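Local coordinates for avirulence protein AvrptoB (Pseudomonas syringae, PDB 2FD4), which acts as an E3 ubiquitin ligase through this C-terminal domain and suppresses programmed cell death and immunity in susceptible host plants, at residues 16-21 with 116-121; 42-47 with 83-88; 62-67 with 99-104. All blocks are in the same frame, centred on the assembly; numbering follows the deposited sequence.

Interaction 1 (16-21 with 116-121); sequences QLRTIS and YAFRIV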
ATOM      1  N   GLN A  16     -11.242  -2.007   0.205  1.00 46.47           N
ATOM      2  CA  GLN A  16     -11.794  -2.107  -1.127  1.00 47.53           C
ATOM      3  C   GLN A  16     -10.807  -2.468  -2.191  1.00 47.44           C
ATOM      4  O   GLN A  16     -11.147  -2.571  -3.361  1.00 49.48           O
ATOM      5  CB  GLN A  16     -12.398  -0.756  -1.480  1.00 48.60           C
ATOM      6  CG  GLN A  16     -13.420  -0.341  -0.487  1.00 49.38           C
ATOM      7  CD  GLN A  16     -13.771   1.096  -0.505  1.00 52.48           C
ATOM      8  OE1 GLN A  16     -12.939   1.978  -0.348  1.00 53.78           O
ATOM      9  NE2 GLN A  16     -15.087   1.353  -0.621  1.00 50.30           N
ATOM     10  N   LEU A  17      -9.559  -2.584  -1.809  1.00 47.97           N
ATOM     11  CA  LEU A  17      -8.496  -2.803  -2.783  1.00 47.74           C
ATOM     12  C   LEU A  17      -8.611  -4.179  -3.342  1.00 46.96           C
ATOM     13  O   LEU A  17      -9.064  -5.103  -2.669  1.00 47.91           O
ATOM     14  CB  LEU A  17      -7.140  -2.622  -2.128  1.00 47.42           C
ATOM     15  CG  LEU A  17      -6.752  -1.207  -1.671  1.00 48.57           C
ATOM     16  CD1 LEU A  17      -5.353  -1.243  -1.079  1.00 48.19           C
ATOM     17  CD2 LEU A  17      -6.789  -0.232  -2.747  1.00 49.52           C
ATOM     18  N   ARG A  18      -8.131  -4.332  -4.576  1.00 48.81           N
ATOM     19  CA  ARG A  18      -7.812  -5.659  -5.124  1.00 48.53           C
ATOM     20  C   ARG A  18      -6.830  -6.305  -4.176  1.00 48.79           C
ATOM     21  O   ARG A  18      -6.050  -5.611  -3.493  1.00 49.39           O
ATOM     22  CB  ARG A  18      -7.165  -5.563  -6.500  1.00 47.29           C
ATOM     23  CG  ARG A  18      -8.138  -5.087  -7.593  1.00 46.19           C
ATOM     24  CD  ARG A  18      -7.419  -4.793  -8.855  1.00 48.25           C
ATOM     25  NE  ARG A  18      -6.714  -3.505  -8.772  1.00 46.33           N
ATOM     26  CZ  ARG A  18      -6.014  -2.962  -9.730  1.00 47.86           C
ATOM     27  NH1 ARG A  18      -5.883  -3.552 -10.915  1.00 47.66           N
ATOM     28  NH2 ARG A  18      -5.421  -1.782  -9.498  1.00 46.33           N
ATOM     29  N   THR A  19      -6.848  -7.634  -4.134  1.00 48.12           N
ATOM     30  CA  THR A  19      -6.016  -8.359  -3.185  1.00 48.19           C
ATOM     31  C   THR A  19      -5.022  -9.279  -3.869  1.00 48.12           C
ATOM     32  O   THR A  19      -5.176  -9.650  -5.026  1.00 47.57           O
ATOM     33  CB  THR A  19      -6.841  -9.136  -2.166  1.00 48.03           C
ATOM     34  OG1 THR A  19      -7.553 -10.239  -2.797  1.00 48.09           O
ATOM     35  CG2 THR A  19      -7.797  -8.190  -1.446  1.00 50.60           C
ATOM     36  N   ILE A  20      -3.969  -9.581  -3.127  1.00 47.62           N
ATOM     37  CA  ILE A  20      -2.954 -10.486  -3.524  1.00 46.96           C
ATOM     38  C   ILE A  20      -2.683 -11.297  -2.299  1.00 47.20           C
ATOM     39  O   ILE A  20      -2.488 -10.773  -1.251  1.00 45.74           O
ATOM     40  CB  ILE A  20      -1.685  -9.782  -3.985  1.00 46.51           C
ATOM     41  CG1 ILE A  20      -1.962  -8.912  -5.218  1.00 45.92           C
ATOM     42  CG2 ILE A  20      -0.603 -10.782  -4.343  1.00 48.43           C
ATOM     43  CD1 ILE A  20      -0.782  -7.968  -5.516  1.00 47.55           C
ATOM     44  N   SER A  21      -2.725 -12.609  -2.436  1.00 47.46           N
ATOM     45  CA  SER A  21      -2.495 -13.481  -1.314  1.00 49.32           C
ATOM     46  C   SER A  21      -1.052 -13.430  -0.902  1.00 49.59           C
ATOM     47  O   SER A  21      -0.201 -13.215  -1.736  1.00 49.96           O
ATOM     48  CB  SER A  21      -2.875 -14.901  -1.735  1.00 49.59           C
ATOM     49  OG  SER A  21      -4.147 -14.770  -2.326  1.00 51.72           O
ATOM     50  N   TYR A 116      -3.470   1.497  -8.283  1.00 46.62           N
ATOM     51  CA  TYR A 116      -2.099   1.184  -8.040  1.00 46.64           C
ATOM     52  C   TYR A 116      -1.879   0.260  -6.884  1.00 45.68           C
ATOM     53  O   TYR A 116      -0.851  -0.383  -6.886  1.00 44.99           O
ATOM     54  CB  TYR A 116      -1.289   2.465  -7.742  1.00 46.96           C
ATOM     55  CG  TYR A 116      -1.026   3.395  -8.896  1.00 45.50           C
ATOM     56  CD1 TYR A 116       0.200   3.381  -9.539  1.00 46.91           C
ATOM     57  CD2 TYR A 116      -1.922   4.388  -9.245  1.00 46.20           C
ATOM     58  CE1 TYR A 116       0.485   4.224 -10.525  1.00 46.88           C
ATOM     59  CE2 TYR A 116      -1.626   5.291 -10.250  1.00 48.99           C
ATOM     60  CZ  TYR A 116      -0.401   5.181 -10.884  1.00 51.12           C
ATOM     61  OH  TYR A 116      -0.027   6.024 -11.883  1.00 51.50           O
ATOM     62  N   ALA A 117      -2.754   0.270  -5.865  1.00 46.34           N
ATOM     63  CA  ALA A 117      -2.479  -0.420  -4.582  1.00 44.47           C
ATOM     64  C   ALA A 117      -3.232  -1.753  -4.480  1.00 45.61           C
ATOM     65  O   ALA A 117      -4.393  -1.854  -4.897  1.00 43.74           O
ATOM     66  CB  ALA A 117      -2.810   0.460  -3.401  1.00 45.85           C
ATOM     67  N   PHE A 118      -2.534  -2.749  -3.934  1.00 44.93           N
ATOM     68  CA  PHE A 118      -3.072  -4.116  -3.738  1.00 45.31           C
ATOM     69  C   PHE A 118      -2.923  -4.445  -2.265  1.00 45.13           C
ATOM     70  O   PHE A 118      -1.859  -4.230  -1.682  1.00 44.92           O
ATOM     71  CB  PHE A 118      -2.269  -5.086  -4.583  1.00 44.98           C
ATOM     72  CG  PHE A 118      -2.469  -4.863  -6.030  1.00 46.00           C
ATOM     73  CD1 PHE A 118      -3.486  -5.522  -6.693  1.00 44.28           C
ATOM     74  CD2 PHE A 118      -1.692  -3.947  -6.726  1.00 44.18           C
ATOM     75  CE1 PHE A 118      -3.722  -5.302  -8.033  1.00 44.58           C
ATOM     76  CE2 PHE A 118      -1.926  -3.705  -8.076  1.00 42.63           C
ATOM     77  CZ  PHE A 118      -2.945  -4.395  -8.731  1.00 45.63           C
ATOM     78  N   ARG A 119      -4.011  -4.824  -1.608  1.00 44.06           N
ATOM     79  CA  ARG A 119      -3.951  -5.276  -0.226  1.00 44.46           C
ATOM     80  C   ARG A 119      -3.447  -6.718  -0.103  1.00 45.85           C
ATOM     81  O   ARG A 119      -3.942  -7.626  -0.789  1.00 44.24           O
ATOM     82  CB  ARG A 119      -5.348  -5.113   0.409  1.00 44.85           C
ATOM     83  CG  ARG A 119      -5.444  -5.701   1.757  1.00 44.43           C
ATOM     84  CD  ARG A 119      -6.664  -5.213   2.468  1.00 47.57           C
ATOM     85  NE  ARG A 119      -7.826  -5.880   1.993  1.00 47.61           N
ATOM     86  CZ  ARG A 119      -8.314  -7.034   2.447  1.00 50.42           C
ATOM     87  NH1 ARG A 119      -7.754  -7.716   3.466  1.00 53.16           N
ATOM     88  NH2 ARG A 119      -9.393  -7.533   1.876  1.00 46.26           N
ATOM     89  N   ILE A 120      -2.420  -6.930   0.746  1.00 45.62           N
ATOM     90  CA  ILE A 120      -1.868  -8.265   0.907  1.00 46.89           C
ATOM     91  C   ILE A 120      -2.625  -9.009   2.019  1.00 47.24           C
ATOM     92  O   ILE A 120      -2.743  -8.514   3.148  1.00 46.82           O
ATOM     93  CB  ILE A 120      -0.362  -8.239   1.194  1.00 46.78           C
ATOM     94  CG1 ILE A 120       0.368  -7.296   0.228  1.00 46.66           C
ATOM     95  CG2 ILE A 120       0.233  -9.654   1.083  1.00 45.94           C
ATOM     96  CD1 ILE A 120      -0.027  -7.458  -1.232  1.00 47.75           C
ATOM     97  N   VAL A 121      -3.153 -10.167   1.661  1.00 47.16           N
ATOM     98  CA  VAL A 121      -3.932 -11.019   2.556  1.00 47.76           C
ATOM     99  C   VAL A 121      -3.247 -12.371   2.782  1.00 47.79           C
ATOM    100  O   VAL A 121      -2.389 -12.790   2.000  1.00 47.63           O
ATOM    101  CB  VAL A 121      -5.354 -11.274   2.000  1.00 47.83           C
ATOM    102  CG1 VAL A 121      -6.089  -9.947   1.790  1.00 46.53           C
ATOM    103  CG2 VAL A 121      -5.318 -12.073   0.697  1.00 47.11           C
TER
HETATM  104  O   HOH W   1     -10.023  -5.984  -0.328  1.00 40.82           O
HETATM  105  O   HOH W   2      -6.760  -2.123  -6.157  1.00 40.04           O
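F118 CZ lies over one face of the R18 guanidinium, 3.5 Å above the guanidinium plane and over its centre. The guanidinium and ring planes are 38° apart, so this is a tilted overlap and not a flat stack. At the edge of the same guanidinium, in its plane, water 2 accepts from NE. That water also accepts from R18 N and donates to A117 O. The group has two further bonds, NH2 to A114 O and NH1 to Q73 O, which help fix its rotation beside F118. The R18 chain bends at chi3 (-77°), and this brings NE and CZ back against the CE1-CZ side of F118. I20 approaches F118 obliquely too, with I20 CD1 3.4 Å from F118 CB.

R119 is on the other side of the sheet. Its guanidinium has T19 CG2 over one face, 3.7 Å from R119 NH2, and water 1 at the edge in plane. Water 1 joins R119 NH2 to L17 O. T19 and R119 run side by side, pointing the same way, and V121 continues this row.

The backbones form the edge pair of a mixed beta sheet in this U-box-like ligase domain. Strands 18-21 and 117-121 are parallel, and 18-21 is an outermost strand. R119 N donates to R18 O at 2.9 Å, I20 N to R119 O at 3.0 Å, and V121 N to I20 O at 3.0 Å. The last bond is the straightest, 168° at the hydrogen. I20 and I120 lie on the same side as F118, and I20 CB meets I120 CD1 at 4.0 Å. Just before the strand, L17 turns toward its partner and rests CD1 on A117 CB, 3.8 Å away; I62 also touches L17.

Interaction 2 (42-47 with 83-88); sequences DVTHCL and LAFMDM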
ATOM      1  N   ASP A  42      16.047 -11.013   6.532  1.00 56.31           N
ATOM      2  CA  ASP A  42      15.446 -11.342   5.226  1.00 55.52           C
ATOM      3  C   ASP A  42      14.079 -10.683   5.035  1.00 55.16           C
ATOM      4  O   ASP A  42      13.449 -10.836   3.992  1.00 55.78           O
ATOM      5  CB  ASP A  42      15.311 -12.867   5.050  1.00 55.84           C
ATOM      6  CG  ASP A  42      15.830 -13.361   3.709  1.00 56.20           C
ATOM      7  OD1 ASP A  42      15.390 -12.853   2.650  1.00 57.53           O
ATOM      8  OD2 ASP A  42      16.684 -14.274   3.730  1.00 55.63           O
ATOM      9  N   VAL A  43      13.645  -9.908   6.024  1.00 54.30           N
ATOM     10  CA  VAL A  43      12.292  -9.402   6.086  1.00 53.01           C
ATOM     11  C   VAL A  43      12.135  -8.221   5.138  1.00 52.79           C
ATOM     12  O   VAL A  43      13.061  -7.429   4.967  1.00 52.16           O
ATOM     13  CB  VAL A  43      11.955  -8.973   7.537  1.00 52.93           C
ATOM     14  CG1 VAL A  43      10.617  -8.259   7.600  1.00 52.27           C
ATOM     15  CG2 VAL A  43      11.958 -10.177   8.467  1.00 51.57           C
ATOM     16  N   THR A  44      10.956  -8.113   4.517  1.00 51.96           N
ATOM     17  CA  THR A  44      10.624  -6.963   3.717  1.00 51.75           C
ATOM     18  C   THR A  44      10.494  -5.735   4.632  1.00 51.84           C
ATOM     19  O   THR A  44       9.839  -5.809   5.680  1.00 52.32           O
ATOM     20  CB  THR A  44       9.277  -7.186   2.967  1.00 51.67           C
ATOM     21  OG1 THR A  44       9.324  -8.423   2.254  1.00 51.46           O
ATOM     22  CG2 THR A  44       9.024  -6.076   1.988  1.00 51.15           C
ATOM     23  N   HIS A  45      11.103  -4.612   4.231  1.00 51.88           N
ATOM     24  CA  HIS A  45      10.923  -3.328   4.919  1.00 50.54           C
ATOM     25  C   HIS A  45      10.008  -2.463   4.105  1.00 51.36           C
ATOM     26  O   HIS A  45       9.958  -2.566   2.879  1.00 51.11           O
ATOM     27  CB  HIS A  45      12.250  -2.592   5.140  1.00 51.46           C
ATOM     28  CG  HIS A  45      13.019  -3.117   6.298  1.00 50.84           C
ATOM     29  ND1 HIS A  45      13.683  -2.308   7.206  1.00 48.50           N
ATOM     30  CD2 HIS A  45      13.200  -4.389   6.720  1.00 51.99           C
ATOM     31  CE1 HIS A  45      14.241  -3.069   8.126  1.00 50.31           C
ATOM     32  NE2 HIS A  45      13.970  -4.333   7.852  1.00 49.09           N
ATOM     33  N   CYS A  46       9.259  -1.623   4.798  1.00 49.38           N
ATOM     34  CA  CYS A  46       8.374  -0.711   4.120  1.00 48.76           C
ATOM     35  C   CYS A  46       9.268   0.264   3.395  1.00 49.03           C
ATOM     36  O   CYS A  46      10.394   0.536   3.789  1.00 45.71           O
ATOM     37  CB  CYS A  46       7.469  -0.029   5.155  1.00 48.93           C
ATOM     38  SG  CYS A  46       6.488   1.390   4.619  1.00 48.87           S
ATOM     39  N   LEU A  47       8.776   0.798   2.289  1.00 48.92           N
ATOM     40  CA  LEU A  47       9.463   1.886   1.630  1.00 47.92           C
ATOM     41  C   LEU A  47       9.774   3.104   2.569  1.00 46.92           C
ATOM     42  O   LEU A  47      10.750   3.825   2.385  1.00 45.93           O
ATOM     43  CB  LEU A  47       8.525   2.265   0.461  1.00 48.38           C
ATOM     44  CG  LEU A  47       9.062   3.253  -0.545  1.00 50.39           C
ATOM     45  CD1 LEU A  47      10.210   2.634  -1.314  1.00 51.50           C
ATOM     46  CD2 LEU A  47       7.940   3.661  -1.435  1.00 51.02           C
ATOM     47  N   LEU A  83       5.891  -4.492  -7.909  1.00 49.46           N
ATOM     48  CA  LEU A  83       5.337  -3.860  -6.701  1.00 48.52           C
ATOM     49  C   LEU A  83       6.370  -3.436  -5.675  1.00 47.22           C
ATOM     50  O   LEU A  83       7.377  -4.093  -5.489  1.00 48.62           O
ATOM     51  CB  LEU A  83       4.351  -4.768  -5.957  1.00 47.06           C
ATOM     52  CG  LEU A  83       3.223  -5.307  -6.787  1.00 46.10           C
ATOM     53  CD1 LEU A  83       2.564  -6.447  -5.981  1.00 49.08           C
ATOM     54  CD2 LEU A  83       2.268  -4.226  -7.105  1.00 47.62           C
ATOM     55  N   ALA A  84       6.107  -2.293  -5.061  1.00 47.20           N
ATOM     56  CA  ALA A  84       6.803  -1.863  -3.846  1.00 46.52           C
ATOM     57  C   ALA A  84       5.908  -2.087  -2.643  1.00 45.71           C
ATOM     58  O   ALA A  84       4.805  -1.605  -2.586  1.00 48.15           O
ATOM     59  CB  ALA A  84       7.168  -0.412  -3.936  1.00 46.47           C
ATOM     60  N   PHE A  85       6.398  -2.827  -1.669  1.00 47.00           N
ATOM     61  CA  PHE A  85       5.614  -3.086  -0.463  1.00 46.59           C
ATOM     62  C   PHE A  85       5.716  -2.001   0.569  1.00 46.64           C
ATOM     63  O   PHE A  85       6.807  -1.459   0.831  1.00 45.86           O
ATOM     64  CB  PHE A  85       6.059  -4.419   0.163  1.00 47.54           C
ATOM     65  CG  PHE A  85       5.711  -5.600  -0.692  1.00 48.22           C
ATOM     66  CD1 PHE A  85       4.400  -5.932  -0.913  1.00 48.59           C
ATOM     67  CD2 PHE A  85       6.700  -6.345  -1.299  1.00 50.81           C
ATOM     68  CE1 PHE A  85       4.078  -7.022  -1.719  1.00 49.39           C
ATOM     69  CE2 PHE A  85       6.379  -7.409  -2.103  1.00 49.26           C
ATOM     70  CZ  PHE A  85       5.075  -7.740  -2.316  1.00 47.99           C
ATOM     71  N   MET A  86       4.579  -1.662   1.183  1.00 45.40           N
ATOM     72  CA  MET A  86       4.553  -0.584   2.157  1.00 47.27           C
ATOM     73  C   MET A  86       3.359  -0.593   3.080  1.00 47.28           C
ATOM     74  O   MET A  86       2.336  -1.232   2.806  1.00 48.31           O
ATOM     75  CB  MET A  86       4.679   0.813   1.479  1.00 47.51           C
ATOM     76  CG  MET A  86       3.538   1.143   0.640  1.00 48.15           C
ATOM     77  SD  MET A  86       3.754   2.478  -0.529  1.00 49.83           S
ATOM     78  CE  MET A  86       4.888   1.661  -1.695  1.00 48.54           C
ATOM     79  N   ASP A  87       3.475   0.167   4.159  1.00 47.10           N
ATOM     80  CA  ASP A  87       2.308   0.448   5.017  1.00 47.17           C
ATOM     81  C   ASP A  87       1.446   1.582   4.407  1.00 46.94           C
ATOM     82  O   ASP A  87       1.906   2.713   4.304  1.00 47.36           O
ATOM     83  CB  ASP A  87       2.868   0.833   6.384  1.00 46.14           C
ATOM     84  CG  ASP A  87       1.785   1.155   7.434  1.00 48.49           C
ATOM     85  OD1 ASP A  87       0.548   1.030   7.193  1.00 47.98           O
ATOM     86  OD2 ASP A  87       2.220   1.495   8.514  1.00 47.66           O
ATOM     87  N   MET A  88       0.184   1.303   4.035  1.00 47.83           N
ATOM     88  CA  MET A  88      -0.685   2.325   3.445  1.00 48.70           C
ATOM     89  C   MET A  88      -0.908   3.482   4.386  1.00 48.86           C
ATOM     90  O   MET A  88      -1.246   4.563   3.937  1.00 48.26           O
ATOM     91  CB  MET A  88      -2.064   1.773   3.027  1.00 48.68           C
ATOM     92  CG  MET A  88      -2.894   2.719   2.008  1.00 50.40           C
ATOM     93  SD  MET A  88      -4.378   1.734   1.545  1.00 52.13           S
ATOM     94  CE  MET A  88      -4.950   2.669   0.132  1.00 53.29           C
TER
HETATM   95  O   HOH W   3       9.363  -2.177   0.357  1.00 41.15           O
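C46 touches M86 with its sulfur: C46 SG lies 3.7 Å from M86 CB. The sulfur stands anti to its own backbone N (chi1 168°), which extends it to the backbone of 83-88. There it accepts from D87 N at 3.3 Å, in a nearly straight bond of 172°. A thiol thus serves a strand N-H. L47 and M86 lie side by side and point the same way. Their ends touch, L47 CD2 to M86 CE at 3.7 Å, with the methionine chain bent at chi3. On the other flank T44 crosses F85 obliquely, its CG2 methyl 3.9 Å from F85 CB.

F85 O draws the backbones together. It takes a weak bond from L47 N at 3.3 Å and a second from water 3, which also donates to H45 O.

Residues 44-47 run at 69° to residues 85-87, end to end, next to the E2-binding position inferred for F48. Strand 83-87 lies within the region 81-98, required for ligase and anti-cell-death activity. The strand is outermost in the sheet and pairs on its other edge with strand 61-65. D87 is the N-cap of helix 88-97: its OD1 accepts from K89 N and also from Q60 N.

Interaction 3 (62-67 with 99-104); sequences IGLAGN and PEHPMT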
ATOM      1  N   ILE A  62       0.302  -3.076   1.857  1.00 45.66           N
ATOM      2  CA  ILE A  62      -0.067  -3.108   0.445  1.00 46.15           C
ATOM      3  C   ILE A  62       1.195  -3.315  -0.393  1.00 46.55           C
ATOM      4  O   ILE A  62       2.337  -3.036   0.046  1.00 48.14           O
ATOM      5  CB  ILE A  62      -0.758  -1.821   0.026  1.00 45.18           C
ATOM      6  CG1 ILE A  62       0.180  -0.607   0.249  1.00 45.85           C
ATOM      7  CG2 ILE A  62      -2.035  -1.659   0.767  1.00 45.19           C
ATOM      8  CD1 ILE A  62      -0.340   0.673  -0.405  1.00 47.21           C
ATOM      9  N   GLY A  63       0.963  -3.733  -1.617  1.00 46.26           N
ATOM     10  CA  GLY A  63       1.909  -3.529  -2.701  1.00 45.52           C
ATOM     11  C   GLY A  63       1.458  -2.426  -3.583  1.00 46.31           C
ATOM     12  O   GLY A  63       0.264  -2.322  -3.939  1.00 45.79           O
ATOM     13  N   LEU A  64       2.376  -1.514  -3.887  1.00 46.05           N
ATOM     14  CA  LEU A  64       2.096  -0.401  -4.764  1.00 46.45           C
ATOM     15  C   LEU A  64       2.783  -0.686  -6.087  1.00 46.45           C
ATOM     16  O   LEU A  64       3.991  -0.816  -6.147  1.00 46.66           O
ATOM     17  CB  LEU A  64       2.607   0.944  -4.199  1.00 46.78           C
ATOM     18  CG  LEU A  64       2.077   2.217  -4.862  1.00 45.58           C
ATOM     19  CD1 LEU A  64       0.630   2.483  -4.547  1.00 45.73           C
ATOM     20  CD2 LEU A  64       2.954   3.441  -4.479  1.00 48.15           C
ATOM     21  N   ALA A  65       1.996  -0.713  -7.154  1.00 47.00           N
ATOM     22  CA  ALA A  65       2.499  -0.863  -8.524  1.00 46.71           C
ATOM     23  C   ALA A  65       3.091   0.420  -9.075  1.00 45.89           C
ATOM     24  O   ALA A  65       2.720   1.511  -8.698  1.00 44.84           O
ATOM     25  CB  ALA A  65       1.374  -1.289  -9.440  1.00 46.28           C
ATOM     26  N   GLY A  66       3.982   0.269 -10.063  1.00 46.57           N
ATOM     27  CA  GLY A  66       4.518   1.452 -10.745  1.00 45.31           C
ATOM     28  C   GLY A  66       3.660   1.990 -11.859  1.00 45.48           C
ATOM     29  O   GLY A  66       3.825   3.119 -12.288  1.00 44.86           O
ATOM     30  N   ASN A  67       2.753   1.149 -12.376  1.00 45.13           N
ATOM     31  CA  ASN A  67       1.783   1.596 -13.361  1.00 45.98           C
ATOM     32  C   ASN A  67       0.404   1.199 -12.949  1.00 44.27           C
ATOM     33  O   ASN A  67       0.248   0.119 -12.339  1.00 42.38           O
ATOM     34  CB  ASN A  67       2.152   1.015 -14.713  1.00 45.51           C
ATOM     35  CG  ASN A  67       3.559   1.430 -15.088  1.00 51.93           C
ATOM     36  OD1 ASN A  67       3.787   2.584 -15.431  1.00 55.70           O
ATOM     37  ND2 ASN A  67       4.526   0.528 -14.898  1.00 56.43           N
ATOM     38  N   PRO A  99       1.120  14.764  -3.348  1.00 46.49           N
ATOM     39  CA  PRO A  99       0.314  13.769  -4.016  1.00 47.19           C
ATOM     40  C   PRO A  99       0.977  13.176  -5.253  1.00 47.19           C
ATOM     41  O   PRO A  99       0.576  13.467  -6.391  1.00 45.76           O
ATOM     42  CB  PRO A  99      -0.982  14.513  -4.336  1.00 46.26           C
ATOM     43  CG  PRO A  99      -0.555  15.928  -4.530  1.00 48.01           C
ATOM     44  CD  PRO A  99       0.645  16.136  -3.634  1.00 48.79           C
ATOM     45  N   GLU A 100       2.010  12.391  -5.013  1.00 46.68           N
ATOM     46  CA  GLU A 100       2.837  11.870  -6.085  1.00 48.62           C
ATOM     47  C   GLU A 100       3.379  10.512  -5.680  1.00 47.53           C
ATOM     48  O   GLU A 100       3.642  10.223  -4.504  1.00 47.30           O
ATOM     49  CB  GLU A 100       3.888  12.861  -6.494  1.00 49.07           C
ATOM     50  CG  GLU A 100       5.160  12.781  -5.764  1.00 52.53           C
ATOM     51  CD  GLU A 100       6.128  13.879  -6.157  1.00 54.52           C
ATOM     52  OE1 GLU A 100       5.819  14.715  -7.051  1.00 59.83           O
ATOM     53  OE2 GLU A 100       7.247  13.896  -5.584  1.00 64.07           O
ATOM     54  N   HIS A 101       3.425   9.631  -6.648  1.00 46.67           N
ATOM     55  CA  HIS A 101       3.876   8.292  -6.371  1.00 45.90           C
ATOM     56  C   HIS A 101       5.321   8.386  -5.788  1.00 44.17           C
ATOM     57  O   HIS A 101       6.181   9.087  -6.283  1.00 46.13           O
ATOM     58  CB  HIS A 101       3.778   7.513  -7.671  1.00 45.28           C
ATOM     59  CG  HIS A 101       4.189   6.084  -7.544  1.00 45.23           C
ATOM     60  ND1 HIS A 101       3.390   5.027  -7.924  1.00 46.73           N
ATOM     61  CD2 HIS A 101       5.368   5.553  -7.163  1.00 45.52           C
ATOM     62  CE1 HIS A 101       4.043   3.900  -7.710  1.00 43.77           C
ATOM     63  NE2 HIS A 101       5.258   4.192  -7.272  1.00 48.98           N
ATOM     64  N   PRO A 102       5.555   7.708  -4.703  1.00 44.54           N
ATOM     65  CA  PRO A 102       6.831   7.853  -4.003  1.00 46.11           C
ATOM     66  C   PRO A 102       8.051   7.399  -4.812  1.00 46.32           C
ATOM     67  O   PRO A 102       9.186   7.834  -4.483  1.00 45.08           O
ATOM     68  CB  PRO A 102       6.614   6.973  -2.778  1.00 46.06           C
ATOM     69  CG  PRO A 102       5.625   5.990  -3.160  1.00 46.24           C
ATOM     70  CD  PRO A 102       4.668   6.775  -3.982  1.00 45.49           C
ATOM     71  N   MET A 103       7.857   6.556  -5.850  1.00 45.91           N
ATOM     72  CA  MET A 103       8.963   6.212  -6.769  1.00 47.98           C
ATOM     73  C   MET A 103       8.933   6.821  -8.176  1.00 46.93           C
ATOM     74  O   MET A 103       9.970   7.140  -8.682  1.00 45.74           O
ATOM     75  CB  MET A 103       9.207   4.712  -6.801  1.00 48.55           C
ATOM     76  CG  MET A 103       9.720   4.249  -5.386  1.00 53.25           C
ATOM     77  SD  MET A 103       9.559   2.466  -5.124  1.00 56.38           S
ATOM     78  CE  MET A 103      10.421   1.814  -6.560  1.00 58.29           C
ATOM     79  N   THR A 104       7.765   6.924  -8.818  1.00 45.52           N
ATOM     80  CA  THR A 104       7.688   7.412 -10.213  1.00 46.02           C
ATOM     81  C   THR A 104       7.395   8.893 -10.242  1.00 46.22           C
ATOM     82  O   THR A 104       7.590   9.561 -11.289  1.00 45.32           O
ATOM     83  CB  THR A 104       6.598   6.730 -10.970  1.00 45.85           C
ATOM     84  OG1 THR A 104       5.336   7.083 -10.392  1.00 43.15           O
ATOM     85  CG2 THR A 104       6.778   5.227 -10.894  1.00 46.60           C
TER
HETATM   86  O   HOH W   4       5.759   1.199  -7.302  1.00 38.89           O
HETATM   87  O   HOH W   5       3.442   5.616 -11.960  1.00 43.76           O
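Residues 62-67 and the loop 99-104 come together without strand pairing, their nearest CA atoms, those of G66 and T104, being 6.8 Å apart. Strand 61-65 belongs to the central sheet of the U-box-like ligase domain. The loop follows helix 88-97 and carries P102, an inferred E2-binding position.

H101 is the main side chain. It enters from the loop with CG anti to its backbone N (chi1 -179°), which points the imidazole at the strand. L64 comes from the opposite direction. Its CD2 methyl sits over one face of the ring, 3.7 Å from the centroid and 22° off the normal, a CH-pi contact. The methyl is offset toward the CE1 side of the ring. T104 CG2 lies over the rim of the opposite face, so the imidazole has a leucine methyl on one side and a threonine methyl on the other. At its edge, in plane, A65 O lies 2.9 Å from H101 CE1. Water 4 is also at the edge, accepting weakly from H101 NE2 and donating to L64 O.

The L64 methyl has a second neighbour in the loop, P102 CD at 3.8 Å. P102 also packs on L47, L91 and F94, so L64 joins the sheet to the surroundings of P102; F94, like P102, is an inferred E2-binding position. I113 and Y116 also touch L64.

T104 uses both of its branches. While CG2 lies over the imidazole rim, OG1 accepts from E106 N and shares water 5 with G66 O. Water 5 lies 2.9 Å from T104 OG1.

Strand 61-65 lies between the other two contacts in the sheet. F118 N probably hydrogen-bonds to G63 O at 2.8 Å, tying interaction 1 to interaction 3. On the other edge L64 N probably hydrogen-bonds to A84 O at 2.8 Å, and M86 N probably does so to I62 O at 2.9 Å, tying in interaction 2. Interactions 1 and 2 also touch directly, I20 CD1 on L83 CD1 at 3.7 Å. The inferred E2-binding residues gather where interactions 2 and 3 converge. The P102 side chain is about 4 Å from those of L47, F48 and F94. Interaction 1 is farther off: A117 is about 11 Å from F48, side chain to side chain.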